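Local coordinates for benzyl alcohol dehydrogenase (Acinetobacter calcoaceticus, PDB 1F8F), which catalyses the NAD-dependent oxidation of benzyl alcohol to benzaldehyde, as a zinc-containing alcohol dehydrogenase with a Rossmann-fold coenzyme domain, at residues A297-V301 with N302-L306; I325-L328 with V329-Y332; A355-R359 with K360-L364. One frame throughout, in Å; residues are numbered along the deposited sequence.

Contact 1: A297-V301 with N302-L306; sequences AQFDV and NDLLL
Phe299, on the strand, is the first residue to reach the short helix that follows: its CE2 lies 3.4 Å from CD2 of Leu304. CG of Phe299 lies between the backbone N and the carbonyl carbon (chi1 66°), and the ring is carried toward the helix; both methyls of Leu304 touch the same ring atom, CE2, with CD1 as well as CD2, coming in obliquely. Both residues are buried, a setting that suits two large apolar side chains.

Asp300 is the N-cap. With CG anti to the backbone N (chi1 -179°), its carboxylate swings forward over the first turn, where OD1 accepts from Asp303 N at 3.1 Å; the amide comes from above the carboxylate plane, 40° out of it. A short acidic side chain fits, since it meets a first-turn amide, which has no helix carbonyl of an earlier turn to bond, and its charge probably interacts favourably with the helix dipole. This is a strand-to-helix junction at the edge of the coenzyme domain: residues 297-300 pair antiparallel with a strand of the second subunit, so the sheet continues across the interface. The backbone O of Asp300 takes Leu304 N at 3.3 Å, and one water bridges this O to Asp303 OD2, which also forms a salt bridge with Lys309. A second water accepts from Asn302 N and from its ND2.

Val301 opens the helix, its O accepting from Leu305 N at 2.8 Å, while its branched side chain packs on Pro291 of the second subunit, whose O also accepts from Asn302 ND2.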
loop_
_atom_site.group_PDB
_atom_site.type_symbol
_atom_site.label_atom_id
_atom_site.label_comp_id
_atom_site.label_asym_id
_atom_site.label_seq_id
_atom_site.Cartn_x
_atom_site.Cartn_y
_atom_site.Cartn_z
ATOM N N ALA A 297 -7.037 -27.928 2.158
ATOM C CA ALA A 297 -8.345 -27.413 2.600
ATOM C C ALA A 297 -9.094 -26.917 1.360
ATOM O O ALA A 297 -8.492 -26.663 0.319
ATOM C CB ALA A 297 -8.238 -26.319 3.647
ATOM N N GLN A 298 -10.401 -26.768 1.446
ATOM C CA GLN A 298 -11.277 -26.383 0.393
ATOM C C GLN A 298 -11.847 -24.990 0.519
ATOM O O GLN A 298 -11.988 -24.631 1.682
ATOM C CB GLN A 298 -12.525 -27.299 0.527
ATOM C CG GLN A 298 -12.243 -28.663 -0.176
ATOM C CD GLN A 298 -13.511 -29.515 0.047
ATOM O OE1 GLN A 298 -13.557 -30.361 0.944
ATOM N NE2 GLN A 298 -14.581 -29.249 -0.678
ATOM N N PHE A 299 -12.166 -24.319 -0.574
ATOM C CA PHE A 299 -12.942 -23.068 -0.437
ATOM C C PHE A 299 -13.952 -23.018 -1.581
ATOM O O PHE A 299 -13.736 -23.649 -2.608
ATOM C CB PHE A 299 -12.006 -21.901 -0.319
ATOM C CG PHE A 299 -11.201 -21.625 -1.543
ATOM C CD1 PHE A 299 -10.072 -22.298 -1.954
ATOM C CD2 PHE A 299 -11.692 -20.582 -2.311
ATOM C CE1 PHE A 299 -9.436 -21.923 -3.137
ATOM C CE2 PHE A 299 -11.088 -20.209 -3.489
ATOM C CZ PHE A 299 -10.000 -20.892 -3.920
ATOM N N ASP A 300 -15.080 -22.374 -1.479
ATOM C CA ASP A 300 -16.058 -22.184 -2.543
ATOM C C ASP A 300 -15.500 -21.138 -3.527
ATOM O O ASP A 300 -15.275 -19.986 -3.141
ATOM C CB ASP A 300 -17.374 -21.702 -1.986
ATOM C CG ASP A 300 -18.538 -21.458 -2.890
ATOM O OD1 ASP A 300 -18.556 -20.790 -3.940
ATOM O OD2 ASP A 300 -19.637 -21.965 -2.514
ATOM N N VAL A 301 -15.357 -21.495 -4.804
ATOM C CA VAL A 301 -14.727 -20.577 -5.757
ATOM C C VAL A 301 -15.440 -19.292 -5.989
ATOM O O VAL A 301 -15.028 -18.207 -5.589
ATOM C CB VAL A 301 -14.255 -21.276 -7.031
ATOM C CG1 VAL A 301 -13.647 -20.371 -8.098
ATOM C CG2 VAL A 301 -13.111 -22.219 -6.628
ATOM N N ASN A 302 -16.610 -19.440 -6.595
ATOM C CA ASN A 302 -17.546 -18.376 -6.888
ATOM C C ASN A 302 -17.690 -17.405 -5.736
ATOM O O ASN A 302 -17.924 -16.211 -6.003
ATOM C CB ASN A 302 -18.874 -19.089 -7.215
ATOM C CG ASN A 302 -18.926 -19.483 -8.677
ATOM O OD1 ASN A 302 -18.848 -18.576 -9.500
ATOM N ND2 ASN A 302 -18.993 -20.738 -9.095
ATOM N N ASP A 303 -17.794 -17.861 -4.502
ATOM C CA ASP A 303 -18.034 -16.967 -3.349
ATOM C C ASP A 303 -16.768 -16.150 -3.148
ATOM O O ASP A 303 -16.851 -14.966 -2.928
ATOM C CB ASP A 303 -18.423 -17.783 -2.120
ATOM C CG ASP A 303 -18.418 -16.997 -0.827
ATOM O OD1 ASP A 303 -19.442 -16.368 -0.508
ATOM O OD2 ASP A 303 -17.421 -17.029 -0.088
ATOM N N LEU A 304 -15.606 -16.719 -3.334
ATOM C CA LEU A 304 -14.380 -15.971 -3.187
ATOM C C LEU A 304 -14.180 -14.998 -4.339
ATOM O O LEU A 304 -13.644 -13.903 -4.155
ATOM C CB LEU A 304 -13.240 -16.981 -3.120
ATOM C CG LEU A 304 -11.803 -16.477 -3.187
ATOM C CD1 LEU A 304 -10.981 -16.991 -2.003
ATOM C CD2 LEU A 304 -11.067 -16.909 -4.453
ATOM N N LEU A 305 -14.655 -15.393 -5.525
ATOM C CA LEU A 305 -14.358 -14.510 -6.665
ATOM C C LEU A 305 -15.335 -13.357 -6.674
ATOM O O LEU A 305 -14.930 -12.190 -6.726
ATOM C CB LEU A 305 -14.165 -15.358 -7.876
ATOM C CG LEU A 305 -14.992 -15.508 -9.101
ATOM C CD1 LEU A 305 -15.549 -14.229 -9.685
ATOM C CD2 LEU A 305 -14.111 -16.154 -10.178
ATOM N N LEU A 306 -16.617 -13.661 -6.495
ATOM C CA LEU A 306 -17.608 -12.586 -6.455
ATOM C C LEU A 306 -17.448 -11.713 -5.217
ATOM O O LEU A 306 -17.730 -10.505 -5.343
ATOM C CB LEU A 306 -18.980 -13.170 -6.670
ATOM C CG LEU A 306 -19.745 -13.377 -7.972
ATOM C CD1 LEU A 306 -19.873 -12.199 -8.922
ATOM C CD2 LEU A 306 -19.107 -14.488 -8.820
HETATM O O HOH W 1 -15.047 -18.775 -0.600
HETATM O O HOH W 2 -18.176 -21.974 -6.687
#

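Contact 2: I325-L328 with V329-Y332; sequences IPEL and VRLY. With SO4 (sulfate ion), chain E.
Arg330 lies alongside Glu327, one helical turn earlier, the two side chains pointing the same way. Its CB rests 3.6 Å from Glu327 O and equally close to Pro326 O. CG is anti to the backbone N (chi1 168°), and a bend at chi3 (-41°) brings the guanidinium back over Glu327, whose CG lies against one face, 3.8 Å from NH2 of Arg330. The carboxylate does not pair with it: Glu327 OE2 is 4.6 Å from Arg330 NH2 and well out of the guanidinium plane. Arg330 NH2 makes a weak bond of 2.6 Å to O4 of a sulfate near that plane, and a hydrogen bond to Ala191 O of the third subunit. The sulfate probably comes from the crystallisation liquor; its O4 is also 2.6 Å from Glu327 OE2. A long, flexible arginine suits a place from which it reaches another chain.

Beneath, i to i+4 backbone bonds run regularly, as from Val329 N to Ile325 O (3.1 Å). Pro326, lacking an N-H, kinks the helix. Helix 321-333 packs its buried side, Ile325 and Leu328, on helix 174-186; Ile325 and Pro326 touch strand 156-159, and Tyr332 meets Phe339 edge-to-face.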
loop_
_atom_site.group_PDB
_atom_site.type_symbol
_atom_site.label_atom_id
_atom_site.label_comp_id
_atom_site.label_asym_id
_atom_site.label_seq_id
_atom_site.Cartn_x
_atom_site.Cartn_y
_atom_site.Cartn_z
ATOM N N ILE A 325 9.107 -6.793 18.672
ATOM C CA ILE A 325 9.142 -7.302 20.042
ATOM C C ILE A 325 9.181 -6.173 21.047
ATOM O O ILE A 325 8.347 -6.154 21.953
ATOM C CB ILE A 325 10.169 -8.399 20.326
ATOM C CG1 ILE A 325 9.548 -9.743 19.842
ATOM C CG2 ILE A 325 10.552 -8.539 21.816
ATOM C CD1 ILE A 325 10.681 -10.745 19.756
ATOM N N PRO A 326 10.125 -5.245 20.927
ATOM C CA PRO A 326 10.118 -4.072 21.794
ATOM C C PRO A 326 8.815 -3.292 21.686
ATOM O O PRO A 326 8.410 -2.682 22.695
ATOM C CB PRO A 326 11.347 -3.248 21.357
ATOM C CG PRO A 326 12.187 -4.243 20.621
ATOM C CD PRO A 326 11.264 -5.253 19.996
ATOM N N GLU A 327 8.122 -3.211 20.528
ATOM C CA GLU A 327 6.872 -2.483 20.476
ATOM C C GLU A 327 5.819 -3.182 21.367
ATOM O O GLU A 327 5.087 -2.541 22.132
ATOM C CB GLU A 327 6.324 -2.274 19.052
ATOM C CG GLU A 327 7.076 -1.258 18.200
ATOM C CD GLU A 327 6.807 -1.359 16.727
ATOM O OE1 GLU A 327 6.183 -2.274 16.167
ATOM O OE2 GLU A 327 7.244 -0.438 15.991
ATOM N N LEU A 328 5.762 -4.524 21.327
ATOM C CA LEU A 328 4.820 -5.204 22.221
ATOM C C LEU A 328 5.173 -4.969 23.696
ATOM O O LEU A 328 4.266 -4.771 24.485
ATOM C CB LEU A 328 4.735 -6.688 21.920
ATOM C CG LEU A 328 4.270 -7.063 20.490
ATOM C CD1 LEU A 328 4.339 -8.583 20.382
ATOM C CD2 LEU A 328 2.926 -6.460 20.130
ATOM N N VAL A 329 6.413 -5.024 24.130
ATOM C CA VAL A 329 6.773 -4.789 25.541
ATOM C C VAL A 329 6.334 -3.386 25.965
ATOM O O VAL A 329 5.941 -3.177 27.122
ATOM C CB VAL A 329 8.286 -4.920 25.798
ATOM C CG1 VAL A 329 8.687 -4.549 27.214
ATOM C CG2 VAL A 329 8.830 -6.310 25.512
ATOM N N ARG A 330 6.472 -2.400 25.077
ATOM C CA ARG A 330 6.058 -1.029 25.396
ATOM C C ARG A 330 4.547 -0.953 25.499
ATOM O O ARG A 330 4.076 -0.262 26.373
ATOM C CB ARG A 330 6.528 -0.025 24.321
ATOM C CG ARG A 330 5.996 1.387 24.305
ATOM C CD ARG A 330 5.944 2.043 22.928
ATOM N NE ARG A 330 6.970 1.890 21.990
ATOM C CZ ARG A 330 7.809 1.810 21.018
ATOM N NH1 ARG A 330 9.042 1.319 21.253
ATOM N NH2 ARG A 330 7.558 2.135 19.744
ATOM N N LEU A 331 3.765 -1.609 24.669
ATOM C CA LEU A 331 2.295 -1.592 24.729
ATOM C C LEU A 331 1.795 -2.229 26.012
ATOM O O LEU A 331 0.874 -1.751 26.707
ATOM C CB LEU A 331 1.779 -2.272 23.448
ATOM C CG LEU A 331 1.768 -1.362 22.211
ATOM C CD1 LEU A 331 1.285 -2.197 21.036
ATOM C CD2 LEU A 331 0.827 -0.144 22.393
ATOM N N TYR A 332 2.505 -3.289 26.429
ATOM C CA TYR A 332 2.232 -3.959 27.688
ATOM C C TYR A 332 2.539 -2.995 28.842
ATOM O O TYR A 332 1.677 -2.932 29.728
ATOM C CB TYR A 332 3.092 -5.228 27.856
ATOM C CG TYR A 332 3.156 -5.808 29.253
ATOM C CD1 TYR A 332 2.066 -6.498 29.770
ATOM C CD2 TYR A 332 4.251 -5.665 30.077
ATOM C CE1 TYR A 332 2.045 -7.023 31.051
ATOM C CE2 TYR A 332 4.296 -6.173 31.372
ATOM C CZ TYR A 332 3.188 -6.857 31.854
ATOM O OH TYR A 332 3.170 -7.397 33.106
HETATM S S SO4 E . 9.514 2.127 16.785
HETATM O O1 SO4 E . 10.454 0.988 16.993
HETATM O O2 SO4 E . 9.589 2.515 15.316
HETATM O O3 SO4 E . 10.005 3.321 17.558
HETATM O O4 SO4 E . 8.140 1.740 17.203
#

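Contact 3: A355-R359 with K360-L364; sequences AIDSR and KGITL. Unlike the reference sequence in segment 355-359: Arg359 (reference His).
Backbone bonds between Ile356 to Ser358 and the residues that leave the helix carry most of this contact. Lys360 N gives to Ile356 O at 3.0 Å, an ordinary helix bond. Asp357 O receives two weak bonds, from Ile362 N and from Thr363 N, the second fairly straight at 166° but 3.3 Å long. Gly361 N gives to Ser358 O from above the carbonyl plane. Ser358 CA also makes a C-H...O contact with Thr363 O.

Two of these bonds, Ile362 N to Asp357 O and Gly361 N to Ser358 O, define the Schellman motif that ends helix 351-360; Thr363 N adds its weak bond to the first acceptor. Gly361 takes a positive phi (85°), at which a side chain would press on the preceding carbonyl, so glycine is the natural residue here. The turn sends the chain toward strand 365-369, and Gly361 O is bound by Arg227 NE of helix 225-234.

Van der Waals contacts add to these. Ile362 brings CD1 down to 3.4 Å from Asp357 CB; Ile362 CG1 sits between backbone N and carbonyl carbon (chi1 50°), which folds the branch back over the helix end. Lys360 runs extended beside Ile356, its CE 3.8 Å from Ile356 CG2; a long chain with an apolar stem suits this exposed strip.

Among polar side chains, Ser358 OG bonds back to Ala355 O at 2.9 Å, an acceptor it shares with Arg359 N. Asp357 OD2 and Thr363 OG1 each bond to Tyr346 OH, while Asp357 OD1 takes Gln353 NE2, so the acid is held on both oxygens.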
loop_
_atom_site.group_PDB
_atom_site.type_symbol
_atom_site.label_atom_id
_atom_site.label_comp_id
_atom_site.label_asym_id
_atom_site.label_seq_id
_atom_site.Cartn_x
_atom_site.Cartn_y
_atom_site.Cartn_z
ATOM N N ALA A 355 3.185 -29.805 29.299
ATOM C CA ALA A 355 2.618 -30.257 28.034
ATOM C C ALA A 355 1.161 -30.707 28.164
ATOM O O ALA A 355 0.292 -30.217 27.414
ATOM C CB ALA A 355 3.445 -31.343 27.392
ATOM N N ILE A 356 0.856 -31.566 29.109
ATOM C CA ILE A 356 -0.465 -32.094 29.365
ATOM C C ILE A 356 -1.515 -31.029 29.571
ATOM O O ILE A 356 -2.601 -31.029 28.976
ATOM C CB ILE A 356 -0.410 -33.024 30.613
ATOM C CG1 ILE A 356 0.466 -34.239 30.304
ATOM C CG2 ILE A 356 -1.784 -33.464 31.069
ATOM C CD1 ILE A 356 0.791 -35.145 31.468
ATOM N N ASP A 357 -1.256 -30.075 30.456
ATOM C CA ASP A 357 -2.203 -29.004 30.703
ATOM C C ASP A 357 -2.499 -28.187 29.442
ATOM O O ASP A 357 -3.636 -27.732 29.293
ATOM C CB ASP A 357 -1.714 -28.139 31.850
ATOM C CG ASP A 357 -1.513 -28.893 33.165
ATOM O OD1 ASP A 357 -1.912 -30.059 33.296
ATOM O OD2 ASP A 357 -0.922 -28.293 34.077
ATOM N N SER A 358 -1.533 -27.923 28.562
ATOM C CA SER A 358 -1.846 -27.122 27.370
ATOM C C SER A 358 -2.709 -27.962 26.429
ATOM O O SER A 358 -3.764 -27.493 25.989
ATOM C CB SER A 358 -0.615 -26.527 26.706
ATOM O OG SER A 358 0.393 -27.489 26.515
ATOM N N ARG A 359 -2.381 -29.237 26.247
ATOM C CA ARG A 359 -3.220 -30.102 25.418
ATOM C C ARG A 359 -4.634 -30.227 25.958
ATOM O O ARG A 359 -5.544 -30.277 25.116
ATOM C CB ARG A 359 -2.527 -31.429 25.188
ATOM C CG ARG A 359 -3.412 -32.580 24.770
ATOM C CD ARG A 359 -2.602 -33.702 24.138
ATOM N NE ARG A 359 -3.336 -34.269 22.998
ATOM C CZ ARG A 359 -2.806 -35.057 22.067
ATOM N NH1 ARG A 359 -1.521 -35.372 22.141
ATOM N NH2 ARG A 359 -3.538 -35.543 21.056
ATOM N N LYS A 360 -4.941 -30.248 27.242
ATOM C CA LYS A 360 -6.327 -30.312 27.687
ATOM C C LYS A 360 -6.996 -28.932 27.723
ATOM O O LYS A 360 -8.206 -28.872 27.971
ATOM C CB LYS A 360 -6.513 -30.979 29.058
ATOM C CG LYS A 360 -6.063 -32.437 29.122
ATOM C CD LYS A 360 -5.993 -32.917 30.562
ATOM C CE LYS A 360 -5.425 -34.319 30.738
ATOM N NZ LYS A 360 -4.874 -34.539 32.116
ATOM N N GLY A 361 -6.286 -27.839 27.486
ATOM C CA GLY A 361 -6.846 -26.520 27.474
ATOM C C GLY A 361 -6.972 -25.785 28.784
ATOM O O GLY A 361 -7.517 -24.670 28.729
ATOM N N ILE A 362 -6.467 -26.278 29.931
ATOM C CA ILE A 362 -6.576 -25.457 31.140
ATOM C C ILE A 362 -5.460 -24.416 31.161
ATOM O O ILE A 362 -5.618 -23.375 31.786
ATOM C CB ILE A 362 -6.580 -26.148 32.512
ATOM C CG1 ILE A 362 -5.422 -27.134 32.655
ATOM C CG2 ILE A 362 -7.911 -26.820 32.835
ATOM C CD1 ILE A 362 -4.245 -26.496 33.360
ATOM N N THR A 363 -4.345 -24.691 30.506
ATOM C CA THR A 363 -3.253 -23.718 30.493
ATOM C C THR A 363 -3.065 -23.189 29.075
ATOM O O THR A 363 -2.674 -23.978 28.190
ATOM C CB THR A 363 -1.937 -24.346 30.985
ATOM O OG1 THR A 363 -2.072 -24.653 32.389
ATOM C CG2 THR A 363 -0.736 -23.443 30.818
ATOM N N LEU A 364 -3.203 -21.873 28.971
ATOM C CA LEU A 364 -3.075 -21.159 27.710
ATOM C C LEU A 364 -1.611 -21.072 27.263
ATOM O O LEU A 364 -1.290 -21.462 26.153
ATOM C CB LEU A 364 -3.627 -19.741 27.729
ATOM C CG LEU A 364 -5.118 -19.457 27.575
ATOM C CD1 LEU A 364 -5.549 -19.659 26.127
ATOM C CD2 LEU A 364 -5.963 -20.334 28.494
#

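The three contacts follow one another along the chain and touch nowhere: nearest atoms are about 27 Å apart between contacts 1 and 2, about 20 Å between 1 and 3, and about 14 Å between 2 and 3. Two of them lie close to bound NAD. The side chain of Leu305 in contact 1 is about 4 Å from a coenzyme, and that of Ser358 in contact 3 about 6 Å from one and about 11 Å from a zinc ion. Contact 2 is farther from the coenzyme, the side chain of Ile325 being about 13 Å from NAD and about 12 Å from zinc. Contacts 1 and 2 face the second and third subunits respectively, whereas no other chain of the assembly touches contact 3.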